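Side-chain contacts in immunomodulatory active chitinase (Trichuris suis, PDB 6G9C), which probably hydrolyses chitin as a secreted family 18 glycosidase and displays immunomodulatory properties in inflammatory lung disease: residues K95-Q100 against K144-D149; T118-A123 against Y154-D159; Q253-W258 against E360-A365; S296-E301 against G338-S343; N384-P389 against M394-G399. All blocks are in the same frame, centred on the assembly; numbering follows the deposited sequence.

Interaction 1 of 5, residues K95-Q100 against K144-D149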
# COMPACT_ATOMS: atom_id res chain seq x y z
N LYS A 95 -0.62 -0.17 6.40
CA LYS A 95 -2.03 0.15 6.22
C LYS A 95 -2.33 1.63 6.41
O LYS A 95 -3.27 2.17 5.81
CB LYS A 95 -2.88 -0.64 7.22
CG LYS A 95 -3.24 -2.07 6.88
CD LYS A 95 -4.30 -2.56 7.88
CE LYS A 95 -4.69 -4.01 7.67
NZ LYS A 95 -5.95 -4.35 8.41
N GLN A 96 -1.57 2.29 7.29
CA GLN A 96 -1.82 3.70 7.59
C GLN A 96 -1.63 4.60 6.38
O GLN A 96 -2.10 5.74 6.39
CB GLN A 96 -0.90 4.15 8.73
CG GLN A 96 -1.13 3.35 9.99
CD GLN A 96 -2.57 3.39 10.40
OE1 GLN A 96 -3.21 2.34 10.55
NE2 GLN A 96 -3.11 4.60 10.58
N LYS A 97 -0.96 4.11 5.34
CA LYS A 97 -0.85 4.89 4.11
C LYS A 97 -2.21 5.13 3.46
O LYS A 97 -2.33 6.05 2.64
CB LYS A 97 0.07 4.18 3.12
CG LYS A 97 1.50 4.04 3.62
CD LYS A 97 2.41 3.46 2.52
CE LYS A 97 3.86 3.45 2.95
NZ LYS A 97 4.76 2.94 1.82
N SER A 98 -3.22 4.32 3.79
CA SER A 98 -4.55 4.50 3.22
C SER A 98 -5.17 5.83 3.63
O SER A 98 -5.83 6.49 2.82
CB SER A 98 -5.45 3.34 3.64
OG SER A 98 -4.93 2.12 3.13
N SER A 99 -4.99 6.23 4.89
CA SER A 99 -5.51 7.52 5.32
C SER A 99 -4.48 8.64 5.23
O SER A 99 -4.82 9.80 5.48
CB SER A 99 -6.05 7.42 6.75
OG SER A 99 -5.29 6.51 7.52
N GLN A 100 -3.24 8.33 4.86
CA GLN A 100 -2.19 9.33 4.70
C GLN A 100 -1.28 8.91 3.56
O GLN A 100 -0.23 8.28 3.77
CB GLN A 100 -1.39 9.52 5.99
CG GLN A 100 -0.47 10.73 5.98
CD GLN A 100 0.59 10.67 7.05
OE1 GLN A 100 0.34 10.19 8.16
NE2 GLN A 100 1.80 11.14 6.74
N LYS A 144 7.98 -4.06 1.71
CA LYS A 144 7.35 -2.83 1.21
C LYS A 144 7.81 -1.59 1.97
O LYS A 144 7.08 -0.61 2.05
CB LYS A 144 5.82 -2.93 1.26
CG LYS A 144 5.24 -4.18 0.63
CD LYS A 144 5.56 -4.25 -0.85
CE LYS A 144 4.37 -4.80 -1.63
NZ LYS A 144 3.93 -6.13 -1.12
N PHE A 145 9.02 -1.61 2.53
CA PHE A 145 9.54 -0.43 3.20
C PHE A 145 9.95 0.63 2.19
O PHE A 145 10.30 0.34 1.03
CB PHE A 145 10.72 -0.79 4.11
CG PHE A 145 10.29 -1.43 5.41
CD1 PHE A 145 9.86 -0.65 6.47
CD2 PHE A 145 10.28 -2.81 5.54
CE1 PHE A 145 9.43 -1.23 7.66
CE2 PHE A 145 9.86 -3.40 6.74
CZ PHE A 145 9.43 -2.61 7.79
N ASP A 146 9.90 1.88 2.63
CA ASP A 146 10.31 3.04 1.84
C ASP A 146 11.76 3.43 2.08
O ASP A 146 12.27 4.32 1.38
CB ASP A 146 9.42 4.23 2.19
CG ASP A 146 7.98 3.99 1.80
OD1 ASP A 146 7.72 3.76 0.59
OD2 ASP A 146 7.11 3.98 2.70
N GLY A 147 12.43 2.83 3.06
CA GLY A 147 13.77 3.28 3.38
C GLY A 147 14.33 2.53 4.56
O GLY A 147 13.68 1.65 5.14
N PHE A 148 15.57 2.90 4.90
CA PHE A 148 16.36 2.25 5.93
C PHE A 148 16.93 3.31 6.87
O PHE A 148 17.40 4.35 6.42
CB PHE A 148 17.52 1.46 5.30
CG PHE A 148 18.44 0.84 6.32
CD1 PHE A 148 17.95 -0.01 7.28
CD2 PHE A 148 19.81 1.11 6.29
CE1 PHE A 148 18.80 -0.60 8.22
CE2 PHE A 148 20.67 0.53 7.23
CZ PHE A 148 20.16 -0.32 8.19
N ASP A 149 16.87 3.03 8.17
CA ASP A 149 17.37 3.93 9.21
C ASP A 149 18.41 3.17 10.05
O ASP A 149 18.07 2.20 10.74
CB ASP A 149 16.21 4.44 10.07
CG ASP A 149 16.67 5.29 11.24
OD1 ASP A 149 17.33 6.32 10.99
OD2 ASP A 149 16.35 4.92 12.39
O HOH W 1 4.51 0.26 1.73
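K97 and D146 approach from opposite directions and join in a salt bridge that spans two loops on the protein surface. Along 95-100, K95 comes first; its carbonyl accepts the backbone N-H of S98. K97 points toward 144-149, and its chain runs fully extended beyond CG, which helps it cover the 11.5 Å between K97 CA and D146 CA; a long, flexible lysine suits such a span. Its NZ bonds to D146 OD2 at 2.7 Å, on the syn lone pair. The same ammonium donates to a water 2.7 Å from K97 NZ, which passes the bond on to the carbonyl of K144, the positive-phi residue of a Schellman motif closing helix 126-142. One lysine thereby reaches the residue just before strand 147-151 directly and the helix end through water. D146 OD2 also accepts the backbone N-H of V105, so this oxygen ties three parts of the chain together. Further on, S98 bonds through OG to S98 of the second subunit, and Q100 turns to Y57 and N60. The contact lies at the entrance to strand 147-151, which runs parallel to strands 104-110 and 187-193 in the barrel, while 95-100 links helix 85-94 to strand 104-110.

Interaction 2 of 5, residues T118-A123 against Y154-D159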
# COMPACT_ATOMS: atom_id res chain seq x y z
N THR A 118 28.14 -7.03 16.76
CA THR A 118 27.89 -7.51 15.40
C THR A 118 28.10 -6.40 14.37
O THR A 118 28.68 -6.66 13.31
CB THR A 118 26.47 -8.08 15.29
OG1 THR A 118 26.27 -9.03 16.34
CG2 THR A 118 26.28 -8.78 13.94
N PHE A 119 27.63 -5.18 14.66
CA PHE A 119 27.89 -4.06 13.75
C PHE A 119 29.37 -3.95 13.44
O PHE A 119 29.76 -3.81 12.27
CB PHE A 119 27.39 -2.75 14.36
CG PHE A 119 25.94 -2.44 14.08
CD1 PHE A 119 25.42 -2.53 12.79
CD2 PHE A 119 25.10 -2.04 15.10
CE1 PHE A 119 24.09 -2.23 12.54
CE2 PHE A 119 23.76 -1.73 14.86
CZ PHE A 119 23.26 -1.83 13.58
N LYS A 120 30.21 -4.01 14.48
CA LYS A 120 31.66 -3.85 14.32
C LYS A 120 32.23 -4.89 13.37
O LYS A 120 33.07 -4.57 12.52
CB LYS A 120 32.34 -3.96 15.69
CG LYS A 120 32.25 -2.72 16.55
CD LYS A 120 32.95 -2.94 17.89
CE LYS A 120 33.06 -1.64 18.68
NZ LYS A 120 34.14 -0.75 18.16
N LYS A 121 31.82 -6.15 13.52
CA LYS A 121 32.29 -7.20 12.64
C LYS A 121 31.74 -7.03 11.23
O LYS A 121 32.47 -7.15 10.24
CB LYS A 121 31.91 -8.57 13.19
CG LYS A 121 32.58 -8.94 14.51
CD LYS A 121 32.27 -10.38 14.90
CE LYS A 121 32.65 -10.64 16.35
NZ LYS A 121 32.76 -12.10 16.65
N MET A 122 30.44 -6.74 11.12
CA MET A 122 29.80 -6.62 9.81
C MET A 122 30.44 -5.53 8.96
O MET A 122 30.62 -5.70 7.75
CB MET A 122 28.30 -6.33 9.99
CG MET A 122 27.53 -6.18 8.68
SD MET A 122 27.50 -4.48 8.09
CE MET A 122 26.16 -3.83 9.12
N ALA A 123 30.78 -4.40 9.57
CA ALA A 123 31.32 -3.27 8.82
C ALA A 123 32.81 -3.43 8.50
O ALA A 123 33.34 -2.62 7.74
CB ALA A 123 31.10 -1.97 9.60
N TYR A 154 27.36 3.06 19.35
CA TYR A 154 27.69 4.06 18.33
C TYR A 154 29.01 3.65 17.71
O TYR A 154 29.80 3.02 18.40
CB TYR A 154 27.84 5.46 18.94
CG TYR A 154 26.59 5.97 19.59
CD1 TYR A 154 25.56 6.49 18.81
CD2 TYR A 154 26.44 5.96 20.97
CE1 TYR A 154 24.39 6.96 19.40
CE2 TYR A 154 25.26 6.43 21.56
CZ TYR A 154 24.26 6.93 20.78
OH TYR A 154 23.09 7.41 21.37
N PRO A 155 29.26 4.03 16.45
CA PRO A 155 30.60 3.82 15.88
C PRO A 155 31.66 4.50 16.73
O PRO A 155 31.49 5.64 17.18
CB PRO A 155 30.51 4.46 14.49
CG PRO A 155 29.34 5.39 14.55
CD PRO A 155 28.37 4.75 15.53
N GLU A 156 32.77 3.80 16.95
CA GLU A 156 33.91 4.29 17.70
C GLU A 156 35.03 4.65 16.74
O GLU A 156 34.89 4.56 15.51
CB GLU A 156 34.34 3.24 18.74
CG GLU A 156 33.29 3.07 19.84
CD GLU A 156 33.33 1.72 20.54
OE1 GLU A 156 34.42 1.14 20.68
OE2 GLU A 156 32.25 1.24 20.96
N SER A 157 36.18 5.06 17.29
CA SER A 157 37.27 5.49 16.43
C SER A 157 37.69 4.37 15.49
O SER A 157 38.00 4.62 14.31
CB SER A 157 38.45 5.95 17.29
OG SER A 157 39.16 6.98 16.62
N SER A 158 37.68 3.13 15.97
CA SER A 158 38.07 1.98 15.17
C SER A 158 37.02 1.60 14.14
O SER A 158 37.27 0.68 13.35
CB SER A 158 38.35 0.79 16.09
OG SER A 158 37.18 0.52 16.85
N ASP A 159 35.88 2.28 14.13
CA ASP A 159 34.82 2.06 13.16
C ASP A 159 34.62 3.23 12.22
O ASP A 159 33.79 3.14 11.31
CB ASP A 159 33.48 1.79 13.87
CG ASP A 159 33.56 0.69 14.91
OD1 ASP A 159 33.96 -0.44 14.56
OD2 ASP A 159 33.20 0.97 16.08
O HOH W 2 33.96 -1.82 12.22
O HOH W 3 35.69 -1.49 15.87
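K120 reaches from its helix to two carboxylates, D159 and E156, and the two grips differ in quality. The tight one is to D159: K120 NZ donates to D159 OD2 at 2.9 Å, arriving on the syn side and 18° out of the carboxylate plane. The lysine and aspartate side chains cross at about a right angle, and K120 CG lies 3.5 Å from D159 OD1, so the aliphatic part of the lysine packs against the acid as well. A bend at the last torsion, chi4 -77°, turns the ammonium off the line of the extended chain toward the carboxylates. D159 OD2 is also gripped on its anti lone pair by the backbone N-H of E156, with E156 N 3.0 Å from D159 OD2, while D159 N returns a bond to E156 O. A water donates to both K120 O and D159 OD1, joining the helix backbone to the acid. Aspartate suits this buried place because its short side chain can satisfy the backbone of its own loop and still meet the lysine.

In the family 18 barrel, 154-159 is the loop leading from strand 147-151 to helix 160-181, and K120 ties it to helix 117-122. F119, on the same helix, stacks on W152.

The solvent side is looser. E156 is exposed, and its OE1 lies 3.2 Å from K120 NZ, a weak bond within a salt bridge. Another water accepts from K120 NZ and also bonds S158 OG, which lies 3.5 Å from K120 NZ.

Interaction 3 of 5, residues Q253-W258 against E360-A365; sequences QSSKYW and ENYGGA
Y362 lays one face of its ring against S255, and this CH-pi contact is the main packing between helix 251-261 and the turn before strand 364-368. S255 CB sits 4.2 Å from the centroid of the Y362 ring, 27° off the normal. Serine suits this spot because its small CB leaves room for the ring to lie against the helix, with S255 CA 8.5 Å from Y362 CA.

Polar atoms gather at the far end of the ring. Y362 OH lies 3.3 Å from S255 OG, but the strongest partner of the serine hydroxyl is the carbonyl of V251, with that of E252 also within bonding range. With chi1 at 67°, OG is placed between the backbone N and the carbonyl carbon, where it can reach back to the preceding turn.

In the TIM-type barrel, the contact joins helix 251-261 to the turn before strand 364-368, which pairs in parallel with 34-40 and 268-281. N361, with positive phi, ends helix 347-360 in a Schellman motif, and Y362 follows directly.

Remaining van der Waals contact comes from K256, whose CB is 4.0 Å from Y362 OH; its NZ forms a salt bridge with D260. I268 and W356 also meet the tyrosine.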
# COMPACT_ATOMS: atom_id res chain seq x y z
N GLN A 253 23.36 23.00 21.80
CA GLN A 253 24.79 22.88 21.51
C GLN A 253 25.12 21.61 20.73
O GLN A 253 26.00 21.65 19.85
CB GLN A 253 25.59 22.93 22.81
CG GLN A 253 25.53 24.28 23.51
CD GLN A 253 26.14 25.38 22.67
OE1 GLN A 253 27.21 25.21 22.09
NE2 GLN A 253 25.46 26.51 22.58
N SER A 254 24.46 20.50 21.04
CA SER A 254 24.72 19.25 20.32
C SER A 254 24.34 19.37 18.85
O SER A 254 25.07 18.91 17.97
CB SER A 254 23.99 18.09 20.99
OG SER A 254 22.56 18.19 20.85
N SER A 255 23.20 20.01 18.56
CA SER A 255 22.83 20.26 17.16
C SER A 255 23.79 21.25 16.51
O SER A 255 24.23 21.04 15.37
CB SER A 255 21.39 20.77 17.09
OG SER A 255 21.27 22.05 17.69
N LYS A 256 24.15 22.32 17.22
CA LYS A 256 25.12 23.27 16.69
C LYS A 256 26.44 22.59 16.39
O LYS A 256 27.13 22.96 15.44
CB LYS A 256 25.32 24.43 17.66
CG LYS A 256 26.38 25.44 17.24
CD LYS A 256 26.47 26.59 18.23
CE LYS A 256 27.22 27.78 17.65
NZ LYS A 256 28.64 27.45 17.36
N TYR A 257 26.81 21.58 17.19
CA TYR A 257 28.08 20.90 16.95
C TYR A 257 28.05 20.13 15.63
O TYR A 257 29.00 20.19 14.85
CB TYR A 257 28.42 19.96 18.11
CG TYR A 257 29.85 19.46 18.02
CD1 TYR A 257 30.92 20.29 18.32
CD2 TYR A 257 30.13 18.16 17.60
CE1 TYR A 257 32.23 19.84 18.22
CE2 TYR A 257 31.44 17.71 17.49
CZ TYR A 257 32.47 18.55 17.81
OH TYR A 257 33.77 18.11 17.72
N TRP A 258 26.96 19.39 15.37
CA TRP A 258 26.84 18.71 14.09
C TRP A 258 26.91 19.69 12.93
O TRP A 258 27.58 19.42 11.92
CB TRP A 258 25.54 17.91 14.05
CG TRP A 258 25.69 16.56 14.64
CD1 TRP A 258 25.52 16.21 15.95
CD2 TRP A 258 26.05 15.35 13.95
NE1 TRP A 258 25.75 14.87 16.12
CE2 TRP A 258 26.09 14.32 14.90
CE3 TRP A 258 26.33 15.05 12.61
CZ2 TRP A 258 26.40 13.00 14.57
CZ3 TRP A 258 26.64 13.73 12.28
CH2 TRP A 258 26.67 12.73 13.25
N GLU A 360 15.80 28.53 14.44
CA GLU A 360 17.16 28.26 14.02
C GLU A 360 17.24 27.61 12.65
O GLU A 360 18.35 27.43 12.13
CB GLU A 360 17.86 27.36 15.05
CG GLU A 360 17.96 27.97 16.44
CD GLU A 360 18.68 29.32 16.44
OE1 GLU A 360 19.82 29.38 15.93
OE2 GLU A 360 18.09 30.30 16.93
N ASN A 361 16.10 27.24 12.07
CA ASN A 361 16.03 26.63 10.74
C ASN A 361 16.81 25.32 10.69
O ASN A 361 17.58 25.07 9.75
CB ASN A 361 16.51 27.60 9.66
CG ASN A 361 16.11 29.03 9.95
OD1 ASN A 361 14.94 29.40 9.81
ND2 ASN A 361 17.07 29.84 10.38
N TYR A 362 16.61 24.47 11.69
CA TYR A 362 17.09 23.10 11.56
C TYR A 362 16.13 22.33 10.65
O TYR A 362 15.15 22.87 10.15
CB TYR A 362 17.27 22.46 12.94
CG TYR A 362 18.57 22.89 13.58
CD1 TYR A 362 19.78 22.37 13.14
CD2 TYR A 362 18.59 23.84 14.60
CE1 TYR A 362 20.98 22.77 13.70
CE2 TYR A 362 19.79 24.25 15.17
CZ TYR A 362 20.98 23.70 14.71
OH TYR A 362 22.19 24.09 15.26
N GLY A 363 16.43 21.05 10.42
CA GLY A 363 15.74 20.33 9.36
C GLY A 363 14.36 19.85 9.72
O GLY A 363 13.51 19.65 8.84
N GLY A 364 14.11 19.64 11.00
CA GLY A 364 12.80 19.23 11.47
C GLY A 364 12.92 18.58 12.83
O GLY A 364 13.86 18.85 13.59
N ALA A 365 11.98 17.69 13.12
CA ALA A 365 11.93 17.01 14.41
C ALA A 365 11.53 15.57 14.21
O ALA A 365 10.89 15.20 13.22
CB ALA A 365 10.93 17.70 15.37

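Interaction 4 of 5, residues S296-E301 against G338-S343; sequences SSTATE and GNQWFS
Q340 and T298 cross at about a right angle, with the amide oxygen of the glutamine brought to the backbone of the threonine. T298 N donates to Q340 OE1 at 2.8 Å, with an N-H...O angle of 152°, and it approaches in the carbonyl plane, on a lone pair. The Q340 chain is bent at chi2 (-66°), which swings the amide from the strand across to 296-301. T298 OG1 lies 3.3 Å from Q340 OE1, a weak and unsettled bond. A water also donates to Q340 OE1 and to T298 O, so the glutamine reaches both polar backbone groups of T298, one directly and one through the water.

The amide nitrogen has different partners. Q340 NE2 donates to N339 OD1 at 2.9 Å, with N339 OD1 close to the plane of the glutamine amide, although the donor stands well above the carbonyl plane of the asparagine. NE2 also bonds T280 OG1. With partners at both ends, the rotation of the amide is fixed, and glutamine, which accepts at one end and donates at the other, suits the place.

Strand 340-343 lies antiparallel to 268-281 and 332-337, part of the extra alpha+beta region that many family 18 chitinases insert into the barrel; 296-301 is in the loop leading to strand 308-310.

S297 OG meets the F342 ring obliquely, and S297 CB and OG each lie 3.5 Å from F342 CE2. I309 also touches this phenylalanine, and the same water that bridges Q340 and T298 lies at the ring edge, in plane.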
# COMPACT_ATOMS: atom_id res chain seq x y z
N SER A 296 17.79 4.28 40.74
CA SER A 296 16.79 4.59 39.73
C SER A 296 15.41 4.74 40.37
O SER A 296 15.16 4.27 41.48
CB SER A 296 16.75 3.48 38.69
OG SER A 296 16.50 2.25 39.35
N SER A 297 14.50 5.39 39.63
CA SER A 297 13.11 5.42 40.05
C SER A 297 12.49 4.03 39.96
O SER A 297 12.87 3.22 39.11
CB SER A 297 12.31 6.38 39.18
OG SER A 297 12.51 6.04 37.81
N THR A 298 11.52 3.77 40.83
CA THR A 298 10.79 2.51 40.81
C THR A 298 10.12 2.31 39.45
O THR A 298 9.61 3.26 38.85
CB THR A 298 9.73 2.51 41.91
OG1 THR A 298 10.33 2.87 43.16
CG2 THR A 298 9.09 1.14 42.04
N ALA A 299 10.11 1.07 38.97
CA ALA A 299 9.47 0.77 37.69
C ALA A 299 8.01 1.21 37.71
O ALA A 299 7.33 1.10 38.74
CB ALA A 299 9.57 -0.73 37.38
N THR A 300 7.53 1.72 36.58
CA THR A 300 6.17 2.24 36.51
C THR A 300 5.20 1.18 35.99
O THR A 300 5.60 0.12 35.50
CB THR A 300 6.12 3.51 35.65
OG1 THR A 300 6.71 3.26 34.37
CG2 THR A 300 6.90 4.63 36.32
N GLU A 301 3.90 1.50 36.07
CA GLU A 301 2.85 0.51 35.84
C GLU A 301 2.91 -0.09 34.43
O GLU A 301 2.73 -1.30 34.26
CB GLU A 301 1.47 1.14 36.09
CG GLU A 301 0.30 0.16 35.90
CD GLU A 301 -1.07 0.79 36.21
OE1 GLU A 301 -1.11 1.89 36.81
OE2 GLU A 301 -2.10 0.16 35.88
N GLY A 338 6.91 12.12 46.43
CA GLY A 338 7.63 11.45 47.51
C GLY A 338 9.12 11.49 47.21
O GLY A 338 9.69 12.56 46.96
N ASN A 339 9.77 10.33 47.22
CA ASN A 339 11.19 10.25 46.90
C ASN A 339 11.44 9.88 45.44
O ASN A 339 12.56 9.50 45.09
CB ASN A 339 11.92 9.29 47.84
CG ASN A 339 11.46 7.85 47.70
OD1 ASN A 339 10.67 7.51 46.81
ND2 ASN A 339 11.95 6.98 48.58
N GLN A 340 10.43 9.99 44.59
CA GLN A 340 10.57 9.73 43.17
C GLN A 340 10.67 11.05 42.41
O GLN A 340 9.85 11.95 42.62
CB GLN A 340 9.39 8.89 42.65
CG GLN A 340 9.19 7.57 43.38
CD GLN A 340 10.34 6.59 43.14
OE1 GLN A 340 10.44 5.98 42.07
NE2 GLN A 340 11.22 6.45 44.13
N TRP A 341 11.66 11.15 41.53
CA TRP A 341 12.01 12.39 40.84
C TRP A 341 12.22 12.07 39.37
O TRP A 341 13.02 11.19 39.04
CB TRP A 341 13.27 12.98 41.45
CG TRP A 341 13.58 14.39 41.10
CD1 TRP A 341 13.45 15.48 41.92
CD2 TRP A 341 14.16 14.88 39.88
NE1 TRP A 341 13.86 16.61 41.27
CE2 TRP A 341 14.31 16.27 40.02
CE3 TRP A 341 14.55 14.27 38.68
CZ2 TRP A 341 14.84 17.08 39.00
CZ3 TRP A 341 15.07 15.08 37.66
CH2 TRP A 341 15.21 16.46 37.84
N PHE A 342 11.52 12.78 38.47
CA PHE A 342 11.62 12.49 37.05
C PHE A 342 11.87 13.77 36.28
O PHE A 342 11.19 14.78 36.50
CB PHE A 342 10.34 11.84 36.50
CG PHE A 342 9.90 10.62 37.23
CD1 PHE A 342 9.02 10.72 38.32
CD2 PHE A 342 10.28 9.36 36.79
CE1 PHE A 342 8.60 9.58 38.98
CE2 PHE A 342 9.84 8.22 37.46
CZ PHE A 342 9.00 8.33 38.54
N SER A 343 12.81 13.72 35.35
CA SER A 343 12.91 14.74 34.32
C SER A 343 12.16 14.24 33.08
O SER A 343 12.34 13.10 32.67
CB SER A 343 14.37 15.02 33.98
OG SER A 343 14.49 15.63 32.70
O HOH W 4 8.61 5.42 40.08

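Interaction 5 of 5, residues N384-P389 against M394-G399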
# COMPACT_ATOMS: atom_id res chain seq x y z
N ASN A 384 -8.13 18.00 27.55
CA ASN A 384 -9.53 17.71 27.21
C ASN A 384 -9.66 16.50 26.28
O ASN A 384 -10.45 16.51 25.33
CB ASN A 384 -10.24 18.93 26.62
CG ASN A 384 -9.99 20.20 27.41
OD1 ASN A 384 -10.57 20.41 28.47
ND2 ASN A 384 -9.12 21.05 26.88
N GLY A 385 -8.89 15.46 26.55
CA GLY A 385 -9.01 14.23 25.79
C GLY A 385 -8.33 14.23 24.44
O GLY A 385 -8.55 13.32 23.64
N LYS A 386 -7.53 15.26 24.15
CA LYS A 386 -6.80 15.30 22.89
C LYS A 386 -5.89 14.09 22.80
O LYS A 386 -5.18 13.74 23.76
CB LYS A 386 -5.99 16.59 22.79
CG LYS A 386 -5.32 16.82 21.44
CD LYS A 386 -4.50 18.11 21.46
CE LYS A 386 -3.94 18.45 20.09
NZ LYS A 386 -3.14 19.71 20.14
N LYS A 387 -5.92 13.42 21.65
CA LYS A 387 -4.95 12.36 21.37
C LYS A 387 -3.63 12.98 20.95
O LYS A 387 -3.59 13.99 20.25
CB LYS A 387 -5.46 11.42 20.27
CG LYS A 387 -6.72 10.65 20.67
CD LYS A 387 -7.42 10.04 19.46
CE LYS A 387 -8.86 9.70 19.79
NZ LYS A 387 -9.73 10.92 19.87
N TYR A 388 -2.54 12.35 21.39
CA TYR A 388 -1.18 12.78 21.04
C TYR A 388 -0.96 14.25 21.39
O TYR A 388 -0.65 15.06 20.49
CB TYR A 388 -0.90 12.53 19.57
CG TYR A 388 -0.89 11.08 19.15
CD1 TYR A 388 0.26 10.31 19.34
CD2 TYR A 388 -2.01 10.50 18.53
CE1 TYR A 388 0.29 9.00 18.95
CE2 TYR A 388 -1.98 9.17 18.13
CZ TYR A 388 -0.82 8.43 18.34
OH TYR A 388 -0.75 7.11 17.95
N PRO A 389 -1.16 14.66 22.65
CA PRO A 389 -0.94 16.08 22.98
C PRO A 389 0.49 16.53 22.71
O PRO A 389 0.71 17.70 22.36
CB PRO A 389 -1.28 16.14 24.48
CG PRO A 389 -1.03 14.74 24.98
CD PRO A 389 -1.45 13.85 23.84
N MET A 394 4.21 18.79 16.37
CA MET A 394 5.05 18.86 15.17
C MET A 394 4.25 19.37 13.98
O MET A 394 4.59 20.39 13.37
CB MET A 394 5.67 17.49 14.87
CG MET A 394 6.73 17.05 15.86
SD MET A 394 7.77 15.72 15.20
CE MET A 394 6.57 14.43 14.94
N GLN A 395 3.16 18.67 13.64
CA GLN A 395 2.27 19.13 12.57
C GLN A 395 1.76 20.55 12.84
O GLN A 395 1.72 21.38 11.93
CB GLN A 395 1.10 18.17 12.45
CG GLN A 395 0.69 17.85 11.04
CD GLN A 395 0.13 19.03 10.33
OE1 GLN A 395 -0.53 19.88 10.93
NE2 GLN A 395 0.40 19.12 9.03
N GLU A 396 1.36 20.84 14.08
CA GLU A 396 0.69 22.10 14.35
C GLU A 396 1.63 23.29 14.20
O GLU A 396 1.19 24.36 13.78
CB GLU A 396 0.09 22.11 15.75
CG GLU A 396 -1.12 21.23 15.91
CD GLU A 396 -1.50 21.05 17.36
OE1 GLU A 396 -1.09 21.89 18.20
OE2 GLU A 396 -2.22 20.08 17.67
N ILE A 397 2.90 23.11 14.54
CA ILE A 397 3.86 24.20 14.53
C ILE A 397 4.72 24.19 13.27
O ILE A 397 4.94 25.23 12.66
CB ILE A 397 4.74 24.15 15.80
CG1 ILE A 397 3.87 24.29 17.06
CG2 ILE A 397 5.82 25.22 15.76
CD1 ILE A 397 4.58 23.95 18.36
N LEU A 398 5.22 23.02 12.87
CA LEU A 398 6.06 22.95 11.68
C LEU A 398 5.27 22.83 10.39
O LEU A 398 5.84 23.01 9.31
CB LEU A 398 7.05 21.79 11.78
CG LEU A 398 7.99 21.82 13.00
CD1 LEU A 398 8.85 20.58 13.06
CD2 LEU A 398 8.86 23.08 12.99
N GLY A 399 3.97 22.54 10.47
CA GLY A 399 3.11 22.57 9.29
C GLY A 399 3.12 21.30 8.48
O GLY A 399 2.58 21.26 7.37
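K386 belongs to an irregular loop and E396, ten residues on, to the helix that follows it. In the loop, N384 and G385 both take positive phi, which glycine adopts easily; K386 and K387 are then extended, before Y388 returns to positive phi. The other segment is helical from M394 to L398, with L398 N bonded to M394 O at 2.8 Å. G399, again at positive phi, is the last modelled residue.

A single salt bridge joins the two. K386 NZ donates to E396 OE2 at 2.7 Å, on the syn lone pair. The side chains approach from opposite directions, both extended beyond CG. In the lysine, CG is anti to the backbone N (chi1 -173°), an arrangement that, with the extended chain beyond, carries NZ across to E396. K386 CE adds a contact of 3.4 Å to E396 OE2, while E396 OE1 stays farther off, 3.6 Å from K386 NZ, so one oxygen does the binding. Two long, charged side chains suit a surface site where the backbones stay well apart and the ends remain near solvent.

Away from the bridge, M394 and L398 touch I354 of helix 347-360; in the loop, Y388 OH bonds Y52 and H56. The arrangement is a local loop-to-helix salt bridge, joining the loop to the last modelled helix, 392-398, which packs against the outside of the barrel.

Along the chain, interactions 1 and 2 come first, interaction 3 opens next, and interaction 5 is last. Interactions 1 and 2 cross along the sequence, their centres 29 Å apart, and both involve the connections around strand 147-151. Interaction 4 is nested inside the long loop closed by interaction 3; their centres are 31 Å apart. Interactions 1 and 4 lie on opposite sides of the chain's centre, with centres 36 Å apart. Interactions 3 and 5 touch directly: A365 CB packs on M394 SD at 3.7 Å, where strand 364-368 meets helix 392-398. Interactions 1, 2, 3 and 5 thus lie on barrel connections, interaction 4 in the inserted region.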